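PDB 5IX8: putative sugar ABC transport system, substrate-binding protein from Bordetella parapertussis, which probably binds a carbohydrate as the solute-binding component of an ABC transport system. Local coordinates for residues Ala65-Leu73 / Ala93-Lys101; Ile33-Ser44 / Gly254-Gln263. One frame throughout, in Å; residues are numbered along the deposited sequence.

Interaction 1. Residues Ala65-Leu73 / Ala93-Lys101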
loop_
_atom_site.group_PDB
_atom_site.type_symbol
_atom_site.label_atom_id
_atom_site.label_comp_id
_atom_site.label_asym_id
_atom_site.label_seq_id
_atom_site.Cartn_x
_atom_site.Cartn_y
_atom_site.Cartn_z
ATOM N N ALA A 65 -0.735 4.847 -21.315
ATOM C CA ALA A 65 0.238 4.689 -22.389
ATOM C C ALA A 65 1.191 3.546 -22.085
ATOM O O ALA A 65 1.588 2.795 -22.993
ATOM C CB ALA A 65 1.000 5.995 -22.608
ATOM N N GLN A 66 1.567 3.398 -20.813
ATOM C CA GLN A 66 2.464 2.312 -20.434
ATOM C C GLN A 66 1.798 0.961 -20.640
ATOM O O GLN A 66 2.429 0.023 -21.135
ATOM C CB GLN A 66 2.916 2.478 -18.981
ATOM C CG GLN A 66 3.896 3.651 -18.836
ATOM C CD GLN A 66 3.971 4.177 -17.437
ATOM O OE1 GLN A 66 3.285 3.673 -16.537
ATOM N NE2 GLN A 66 4.807 5.209 -17.232
ATOM N N LEU A 67 0.530 0.836 -20.251
ATOM C CA LEU A 67 -0.173 -0.428 -20.441
ATOM C C LEU A 67 -0.312 -0.748 -21.926
ATOM O O LEU A 67 -0.139 -1.892 -22.342
ATOM C CB LEU A 67 -1.541 -0.353 -19.764
ATOM C CG LEU A 67 -1.438 -0.303 -18.228
ATOM C CD1 LEU A 67 -2.737 0.212 -17.565
ATOM C CD2 LEU A 67 -1.084 -1.684 -17.684
ATOM N N GLN A 68 -0.580 0.271 -22.745
ATOM C CA GLN A 68 -0.631 0.060 -24.186
ATOM C C GLN A 68 0.703 -0.412 -24.740
ATOM O O GLN A 68 0.741 -1.298 -25.606
ATOM C CB GLN A 68 -1.083 1.347 -24.862
ATOM C CG GLN A 68 -2.566 1.568 -24.643
ATOM C CD GLN A 68 -3.381 0.548 -25.412
ATOM O OE1 GLN A 68 -3.023 0.175 -26.551
ATOM N NE2 GLN A 68 -4.474 0.066 -24.796
ATOM N N SER A 69 1.812 0.133 -24.243
ATOM C CA SER A 69 3.108 -0.307 -24.753
ATOM C C SER A 69 3.410 -1.754 -24.368
ATOM O O SER A 69 4.165 -2.442 -25.078
ATOM C CB SER A 69 4.217 0.610 -24.255
ATOM O OG SER A 69 4.451 0.379 -22.886
ATOM N N PHE A 70 2.843 -2.237 -23.259
ATOM C CA PHE A 70 3.017 -3.648 -22.918
ATOM C C PHE A 70 2.414 -4.554 -23.989
ATOM O O PHE A 70 2.896 -5.674 -24.202
ATOM C CB PHE A 70 2.379 -3.963 -21.564
ATOM C CG PHE A 70 3.010 -3.250 -20.377
ATOM C CD1 PHE A 70 4.229 -2.582 -20.474
ATOM C CD2 PHE A 70 2.369 -3.279 -19.142
ATOM C CE1 PHE A 70 4.783 -1.946 -19.363
ATOM C CE2 PHE A 70 2.923 -2.666 -18.034
ATOM C CZ PHE A 70 4.123 -1.975 -18.147
ATOM N N LYS A 71 1.363 -4.090 -24.666
ATOM C CA LYS A 71 0.759 -4.855 -25.750
ATOM C C LYS A 71 1.768 -5.129 -26.850
ATOM O O LYS A 71 1.871 -6.250 -27.359
ATOM C CB LYS A 71 -0.438 -4.089 -26.317
ATOM C CG LYS A 71 -1.738 -4.844 -26.336
ATOM C CD LYS A 71 -2.749 -4.239 -27.332
ATOM C CE LYS A 71 -3.356 -2.946 -26.853
ATOM N NZ LYS A 71 -4.474 -2.478 -27.762
ATOM N N THR A 72 2.511 -4.096 -27.241
ATOM C CA THR A 72 3.511 -4.234 -28.279
ATOM C C THR A 72 4.694 -5.064 -27.819
ATOM O O THR A 72 5.353 -5.699 -28.645
ATOM C CB THR A 72 3.966 -2.847 -28.707
ATOM O OG1 THR A 72 2.819 -1.986 -28.756
ATOM C CG2 THR A 72 4.635 -2.909 -30.053
ATOM N N LEU A 73 4.992 -5.072 -26.518
ATOM C CA LEU A 73 6.127 -5.840 -26.030
ATOM C C LEU A 73 5.790 -7.305 -25.826
ATOM O O LEU A 73 6.673 -8.082 -25.468
ATOM C CB LEU A 73 6.649 -5.255 -24.720
ATOM C CG LEU A 73 7.223 -3.851 -24.848
ATOM C CD1 LEU A 73 7.386 -3.219 -23.488
ATOM C CD2 LEU A 73 8.547 -3.858 -25.613
ATOM N N ALA A 93 -9.747 -3.818 -20.232
ATOM C CA ALA A 93 -10.545 -4.579 -21.177
ATOM C C ALA A 93 -9.824 -4.723 -22.512
ATOM O O ALA A 93 -9.867 -5.788 -23.141
ATOM C CB ALA A 93 -11.884 -3.878 -21.359
ATOM N N ASP A 94 -9.154 -3.661 -22.950
ATOM C CA ASP A 94 -8.414 -3.691 -24.207
ATOM C C ASP A 94 -7.236 -4.655 -24.144
ATOM O O ASP A 94 -6.983 -5.412 -25.094
ATOM C CB ASP A 94 -7.929 -2.283 -24.526
ATOM C CG ASP A 94 -7.127 -2.222 -25.807
ATOM O OD1 ASP A 94 -7.561 -2.815 -26.821
ATOM O OD2 ASP A 94 -6.076 -1.567 -25.816
ATOM N N LEU A 95 -6.496 -4.644 -23.031
ATOM C CA LEU A 95 -5.428 -5.625 -22.884
ATOM C C LEU A 95 -5.983 -7.040 -22.913
ATOM O O LEU A 95 -5.421 -7.917 -23.580
ATOM C CB LEU A 95 -4.651 -5.359 -21.599
ATOM C CG LEU A 95 -3.421 -4.471 -21.810
ATOM C CD1 LEU A 95 -3.710 -3.193 -22.558
ATOM C CD2 LEU A 95 -2.822 -4.169 -20.421
ATOM N N ALA A 96 -7.107 -7.278 -22.220
ATOM C CA ALA A 96 -7.660 -8.629 -22.173
ATOM C C ALA A 96 -8.080 -9.106 -23.559
ATOM O O ALA A 96 -7.946 -10.296 -23.868
ATOM C CB ALA A 96 -8.844 -8.694 -21.201
ATOM N N ARG A 97 -8.595 -8.200 -24.410
ATOM C CA ARG A 97 -8.960 -8.629 -25.751
ATOM C C ARG A 97 -7.738 -9.055 -26.538
ATOM O O ARG A 97 -7.872 -9.838 -27.479
ATOM C CB ARG A 97 -9.713 -7.518 -26.504
ATOM C CG ARG A 97 -11.117 -7.234 -25.931
ATOM C CD ARG A 97 -11.943 -6.317 -26.843
ATOM N NE ARG A 97 -11.356 -4.982 -26.967
ATOM C CZ ARG A 97 -11.646 -3.942 -26.177
ATOM N NH1 ARG A 97 -11.061 -2.772 -26.389
ATOM N NH2 ARG A 97 -12.504 -4.063 -25.178
ATOM N N SER A 98 -6.555 -8.572 -26.159
ATOM C CA SER A 98 -5.299 -8.969 -26.780
ATOM C C SER A 98 -4.651 -10.165 -26.096
ATOM O O SER A 98 -3.484 -10.474 -26.381
ATOM C CB SER A 98 -4.324 -7.798 -26.781
ATOM O OG SER A 98 -4.754 -6.803 -27.698
ATOM N N GLY A 99 -5.371 -10.854 -25.218
ATOM C CA GLY A 99 -4.806 -11.973 -24.487
ATOM C C GLY A 99 -3.908 -11.618 -23.320
ATOM O O GLY A 99 -3.222 -12.509 -22.795
ATOM N N ILE A 100 -3.898 -10.363 -22.878
ATOM C CA ILE A 100 -3.057 -9.920 -21.773
ATOM C C ILE A 100 -3.938 -9.691 -20.562
ATOM O O ILE A 100 -4.800 -8.806 -20.578
ATOM C CB ILE A 100 -2.291 -8.642 -22.122
ATOM C CG1 ILE A 100 -1.388 -8.905 -23.335
ATOM C CG2 ILE A 100 -1.465 -8.170 -20.910
ATOM C CD1 ILE A 100 -0.651 -7.683 -23.808
ATOM N N LYS A 101 -3.710 -10.471 -19.513
ATOM C CA LYS A 101 -4.449 -10.341 -18.264
ATOM C C LYS A 101 -3.748 -9.318 -17.379
ATOM O O LYS A 101 -2.532 -9.109 -17.480
ATOM C CB LYS A 101 -4.547 -11.698 -17.549
ATOM C CG LYS A 101 -5.358 -12.663 -18.349
ATOM C CD LYS A 101 -5.494 -14.005 -17.649
ATOM C CE LYS A 101 -6.341 -14.951 -18.503
ATOM N NZ LYS A 101 -6.859 -16.053 -17.658
#
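The amide of Gln-68 and the carboxylate of Asp-94 lie nearly coplanar, 9° between their planes, and meet edge on. Gln-68 NE2 comes almost straight down the C-O direction of Asp-94 OD2, and the oxygen stays within the amide plane; the modelled NE2 to OD2 separation of 2.5 Å is too short to be taken at face value. Two other flat groups pack against their own helices: one face of the Phe-70 ring takes Gln-66 O near its rim, and one face of the Arg-97 guanidinium lies over Ala-93 O and Asp-94 CA.

Asp-94 OD2 has a second donor in Lys-71 NZ, 2.7 Å away on the syn side and somewhat out of the carboxylate plane. A nearly eclipsed chi1 (-125°) and an extended chi2 lay Lys-71 CD beside Ser-98 OG at 3.3 Å, and the bend at chi3 then turns CE and NZ to Asp-94. Nearer the sheet, the Leu-67 and Leu-95 side chains cross at about a right angle, Leu-95 CD2 4.1 Å from Leu-67 CB, and both rest on Ala-78 of strand 77-80. Ile-100 CD1 sits 3.7 Å from Lys-71 CA, while Ile-100 N closes the Schellman motif on Leu-95 O, with Gly-99 as the C-prime residue.

Segments 65-73 and 93-97 run almost parallel, axes 10.2 Å apart, on consecutive helices of a beta-alpha-beta-alpha-beta run that flank strand 77-80. Asp-94 OD1 also forms a long salt bridge to Arg-97 NH1 (3.5 Å), and this pairing with two positive charges probably favours the ionised carboxylate.

Interaction 2. Residues Ile33-Ser44 / Gly254-Gln263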
loop_
_atom_site.group_PDB
_atom_site.type_symbol
_atom_site.label_atom_id
_atom_site.label_comp_id
_atom_site.label_asym_id
_atom_site.label_seq_id
_atom_site.Cartn_x
_atom_site.Cartn_y
_atom_site.Cartn_z
ATOM N N ILE A 33 7.087 -3.790 -3.797
ATOM C CA ILE A 33 6.383 -4.657 -4.732
ATOM C C ILE A 33 7.248 -4.934 -5.953
ATOM O O ILE A 33 7.409 -6.092 -6.376
ATOM C CB ILE A 33 5.034 -4.040 -5.132
ATOM C CG1 ILE A 33 4.145 -3.879 -3.902
ATOM C CG2 ILE A 33 4.408 -4.890 -6.228
ATOM C CD1 ILE A 33 2.863 -3.149 -4.214
ATOM N N ALA A 34 7.848 -3.878 -6.516
ATOM C CA ALA A 34 8.691 -4.040 -7.702
ATOM C C ALA A 34 9.885 -4.942 -7.413
ATOM O O ALA A 34 10.183 -5.838 -8.204
ATOM C CB ALA A 34 9.168 -2.683 -8.223
ATOM N N TYR A 35 10.549 -4.746 -6.259
ATOM C CA TYR A 35 11.644 -5.631 -5.863
ATOM C C TYR A 35 11.164 -7.084 -5.726
ATOM O O TYR A 35 11.833 -8.021 -6.188
ATOM C CB TYR A 35 12.275 -5.161 -4.546
ATOM C CG TYR A 35 13.222 -6.205 -4.034
ATOM C CD1 TYR A 35 14.451 -6.411 -4.665
ATOM C CD2 TYR A 35 12.874 -7.033 -2.958
ATOM C CE1 TYR A 35 15.296 -7.428 -4.236
ATOM C CE2 TYR A 35 13.718 -8.047 -2.523
ATOM C CZ TYR A 35 14.945 -8.222 -3.169
ATOM O OH TYR A 35 15.838 -9.193 -2.761
ATOM N N GLY A 36 10.023 -7.296 -5.054
ATOM C CA GLY A 36 9.533 -8.662 -4.868
ATOM C C GLY A 36 9.249 -9.332 -6.191
ATOM O O GLY A 36 9.569 -10.511 -6.386
ATOM N N ILE A 37 8.689 -8.575 -7.145
ATOM C CA ILE A 37 8.448 -9.152 -8.468
ATOM C C ILE A 37 9.764 -9.514 -9.152
ATOM O O ILE A 37 9.929 -10.623 -9.684
ATOM C CB ILE A 37 7.628 -8.179 -9.332
ATOM C CG1 ILE A 37 6.205 -8.049 -8.751
ATOM C CG2 ILE A 37 7.569 -8.686 -10.779
ATOM C CD1 ILE A 37 5.374 -6.982 -9.492
ATOM N N VAL A 38 10.696 -8.565 -9.198
ATOM C CA VAL A 38 11.964 -8.781 -9.914
ATOM C C VAL A 38 12.766 -9.914 -9.280
ATOM O O VAL A 38 13.285 -10.816 -9.967
ATOM C CB VAL A 38 12.760 -7.469 -9.942
ATOM C CG1 VAL A 38 14.195 -7.739 -10.422
ATOM C CG2 VAL A 38 12.049 -6.480 -10.838
ATOM N N ASP A 39 12.883 -9.901 -7.955
ATOM C CA ASP A 39 13.681 -10.933 -7.320
ATOM C C ASP A 39 13.005 -12.301 -7.386
ATOM O O ASP A 39 13.682 -13.326 -7.532
ATOM C CB ASP A 39 13.985 -10.561 -5.874
ATOM C CG ASP A 39 14.929 -11.541 -5.261
ATOM O OD1 ASP A 39 16.105 -11.543 -5.707
ATOM O OD2 ASP A 39 14.497 -12.328 -4.386
ATOM N N GLU A 40 11.684 -12.356 -7.260
ATOM C CA GLU A 40 11.045 -13.656 -7.401
ATOM C C GLU A 40 11.124 -14.143 -8.840
ATOM O O GLU A 40 11.262 -15.347 -9.082
ATOM C CB GLU A 40 9.587 -13.574 -6.918
ATOM C CG GLU A 40 8.998 -14.962 -6.718
ATOM C CD GLU A 40 9.604 -15.716 -5.542
ATOM O OE1 GLU A 40 10.286 -15.117 -4.667
ATOM O OE2 GLU A 40 9.348 -16.938 -5.469
ATOM N N ALA A 41 11.050 -13.233 -9.815
ATOM C CA ALA A 41 11.096 -13.675 -11.211
ATOM C C ALA A 41 12.412 -14.361 -11.532
ATOM O O ALA A 41 12.430 -15.360 -12.275
ATOM C CB ALA A 41 10.869 -12.502 -12.164
ATOM N N ARG A 42 13.528 -13.843 -11.006
ATOM C CA ARG A 42 14.824 -14.460 -11.320
ATOM C C ARG A 42 15.020 -15.774 -10.570
ATOM O O ARG A 42 15.965 -16.513 -10.875
ATOM C CB ARG A 42 15.951 -13.475 -11.026
ATOM C CG ARG A 42 16.084 -13.155 -9.551
ATOM C CD ARG A 42 17.178 -12.108 -9.288
ATOM N NE ARG A 42 18.534 -12.691 -9.314
ATOM C CZ ARG A 42 19.138 -13.233 -8.245
ATOM N NH1 ARG A 42 18.509 -13.259 -7.066
ATOM N NH2 ARG A 42 20.356 -13.742 -8.354
ATOM N N ARG A 43 14.157 -16.076 -9.596
ATOM C CA ARG A 43 14.135 -17.382 -8.957
ATOM C C ARG A 43 13.236 -18.358 -9.695
ATOM O O ARG A 43 13.275 -19.572 -9.420
ATOM C CB ARG A 43 13.646 -17.228 -7.522
ATOM C CG ARG A 43 14.550 -16.366 -6.694
ATOM C CD ARG A 43 13.858 -16.122 -5.378
ATOM N NE ARG A 43 14.577 -15.247 -4.464
ATOM C CZ ARG A 43 15.124 -15.624 -3.316
ATOM N NH1 ARG A 43 15.083 -16.887 -2.929
ATOM N NH2 ARG A 43 15.681 -14.710 -2.537
ATOM N N SER A 44 12.447 -17.866 -10.645
ATOM C CA SER A 44 11.290 -18.617 -11.103
ATOM C C SER A 44 11.162 -18.695 -12.619
ATOM O O SER A 44 10.092 -19.079 -13.107
ATOM C CB SER A 44 10.000 -17.997 -10.532
ATOM O OG SER A 44 10.064 -17.877 -9.109
ATOM N N GLY A 254 5.264 -4.948 0.965
ATOM C CA GLY A 254 5.259 -4.888 -0.490
ATOM C C GLY A 254 6.076 -6.011 -1.107
ATOM O O GLY A 254 5.740 -6.513 -2.178
ATOM N N VAL A 255 7.196 -6.371 -0.463
ATOM C CA VAL A 255 8.098 -7.357 -1.045
ATOM C C VAL A 255 7.381 -8.686 -1.175
ATOM O O VAL A 255 7.399 -9.304 -2.237
ATOM C CB VAL A 255 9.379 -7.503 -0.208
ATOM C CG1 VAL A 255 10.206 -8.689 -0.707
ATOM C CG2 VAL A 255 10.213 -6.223 -0.262
ATOM N N ILE A 256 6.693 -9.128 -0.117
ATOM C CA ILE A 256 6.017 -10.427 -0.243
ATOM C C ILE A 256 4.864 -10.338 -1.253
ATOM O O ILE A 256 4.588 -11.315 -1.973
ATOM C CB ILE A 256 5.578 -10.997 1.128
ATOM C CG1 ILE A 256 5.227 -12.489 0.955
ATOM C CG2 ILE A 256 4.395 -10.240 1.721
ATOM C CD1 ILE A 256 5.004 -13.256 2.226
HETATM N N MSE A 257 4.220 -9.169 -1.383
HETATM C CA MSE A 257 3.141 -9.041 -2.362
HETATM C C MSE A 257 3.686 -9.254 -3.758
HETATM O O MSE A 257 3.062 -9.949 -4.573
HETATM C CB MSE A 257 2.462 -7.680 -2.296
HETATM C CG MSE A 257 1.730 -7.413 -1.010
HETATM SE SE MSE A 257 0.989 -5.571 -1.021
HETATM C CE MSE A 257 0.862 -5.382 0.889
ATOM N N GLY A 258 4.871 -8.685 -4.022
ATOM C CA GLY A 258 5.495 -8.867 -5.328
ATOM C C GLY A 258 5.855 -10.317 -5.602
ATOM O O GLY A 258 5.641 -10.819 -6.702
ATOM N N ARG A 259 6.427 -11.002 -4.606
ATOM C CA ARG A 259 6.750 -12.419 -4.785
ATOM C C ARG A 259 5.500 -13.222 -5.058
ATOM O O ARG A 259 5.499 -14.132 -5.906
ATOM C CB ARG A 259 7.455 -12.969 -3.551
ATOM C CG ARG A 259 8.740 -12.256 -3.189
ATOM C CD ARG A 259 9.505 -13.110 -2.156
ATOM N NE ARG A 259 10.716 -12.436 -1.724
ATOM C CZ ARG A 259 11.818 -12.342 -2.465
ATOM N NH1 ARG A 259 11.890 -12.938 -3.671
ATOM N NH2 ARG A 259 12.853 -11.659 -1.987
ATOM N N LEU A 260 4.440 -12.944 -4.302
ATOM C CA LEU A 260 3.199 -13.667 -4.512
ATOM C C LEU A 260 2.623 -13.407 -5.894
ATOM O O LEU A 260 2.090 -14.316 -6.511
ATOM C CB LEU A 260 2.187 -13.293 -3.434
ATOM C CG LEU A 260 2.549 -13.759 -2.037
ATOM C CD1 LEU A 260 1.643 -13.093 -0.994
ATOM C CD2 LEU A 260 2.486 -15.294 -1.915
ATOM N N ILE A 261 2.722 -12.183 -6.400
ATOM C CA ILE A 261 2.230 -11.926 -7.758
ATOM C C ILE A 261 2.887 -12.863 -8.768
ATOM O O ILE A 261 2.226 -13.426 -9.651
ATOM C CB ILE A 261 2.445 -10.438 -8.105
ATOM C CG1 ILE A 261 1.365 -9.606 -7.356
ATOM C CG2 ILE A 261 2.394 -10.222 -9.607
ATOM C CD1 ILE A 261 1.700 -8.121 -7.256
ATOM N N VAL A 262 4.197 -13.053 -8.654
ATOM C CA VAL A 262 4.895 -13.957 -9.570
ATOM C C VAL A 262 4.407 -15.394 -9.395
ATOM O O VAL A 262 4.140 -16.113 -10.380
ATOM C CB VAL A 262 6.416 -13.847 -9.361
ATOM C CG1 VAL A 262 7.164 -14.927 -10.150
ATOM C CG2 VAL A 262 6.878 -12.454 -9.775
ATOM N N GLN A 263 4.305 -15.853 -8.138
ATOM C CA GLN A 263 3.916 -17.247 -7.919
ATOM C C GLN A 263 2.475 -17.509 -8.360
ATOM O O GLN A 263 2.160 -18.605 -8.859
ATOM C CB GLN A 263 4.111 -17.626 -6.447
ATOM C CG GLN A 263 5.607 -17.702 -6.085
ATOM C CD GLN A 263 6.287 -18.859 -6.804
ATOM O OE1 GLN A 263 5.640 -19.844 -7.135
ATOM N NE2 GLN A 263 7.586 -18.737 -7.071
HETATM O O HOH W 1 10.257 -19.981 -7.324
#
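Helices 28-43 and 254-270 pack through a glycine-mediated crossing in the lobe built on the parallel sheet. Gly-36 and Gly-258 face each other with CA atoms 4.1 Å apart, and the axes of segments 33-43 and 254-263 come within 6.3 Å at a crossing angle of -42°. With no side chains between them, the backbones exchange CA-H...O contacts: Ile-33 CA to Gly-254 O (3.2 Å), Gly-36 CA to Val-255 O and Gly-258 CA to Ile-33 O.

Beside the glycines, Ile-37 CG1 lies over Gly-258, while Val-262 CG2 presses on Ile-37 O; both residues also reach Leu-18 of strand 17-22. On the other flank Arg-259 fits as a knob among Gly-36, Asp-39, Glu-40 and Arg-43. Its extended chain brings the guanidinium end-on to Asp-39 OD2, with NH1 2.8 Å and NH2 3.0 Å from that one oxygen. OD2 lies in the guanidinium plane, yet the carboxylate itself is turned 81° against it. Arg-43 grips the same oxygen side-on through NE and NH2, which makes four donors to one atom and probably offsets the closeness of the two arginines.

Arg-259 NH1 also gives a bond to Glu-40 OE1 (2.9 Å), which Arg-2 shares. A bend at chi2 (69°) sets the Glu-40 carboxylate alongside the partner helix, between Arg-259 and Gln-263, where OE2 accepts from Gln-263 NE2 at 3.0 Å through its anti lone pair; Gln-263 OE1 is held by Ile-10 N. Close, right-handed parallel packing with CA-H...O contacts, here around Gly-254 and Gly-258 four residues apart, is the hallmark of a GxxxG helix pair.

From the N terminus, the chain enters interaction 2 first, through 33-44, and then passes strand 47-53 to reach 65-73. Interaction 1 closes a short loop there: 19 residues, including strand 77-80, lead to 93-101. The chain then adds strands 101-105 and 116-119 to the parallel sheet and builds the other lobe before 254-263 returns to meet 33-44, closing a loop of 209 residues. Interaction 1 is therefore nested within interaction 2, with centres about 21 Å apart. One joins neighbouring helices beside strand 77-80; the other brings the helix that follows strand 246-250 of the second sheet back onto the first lobe.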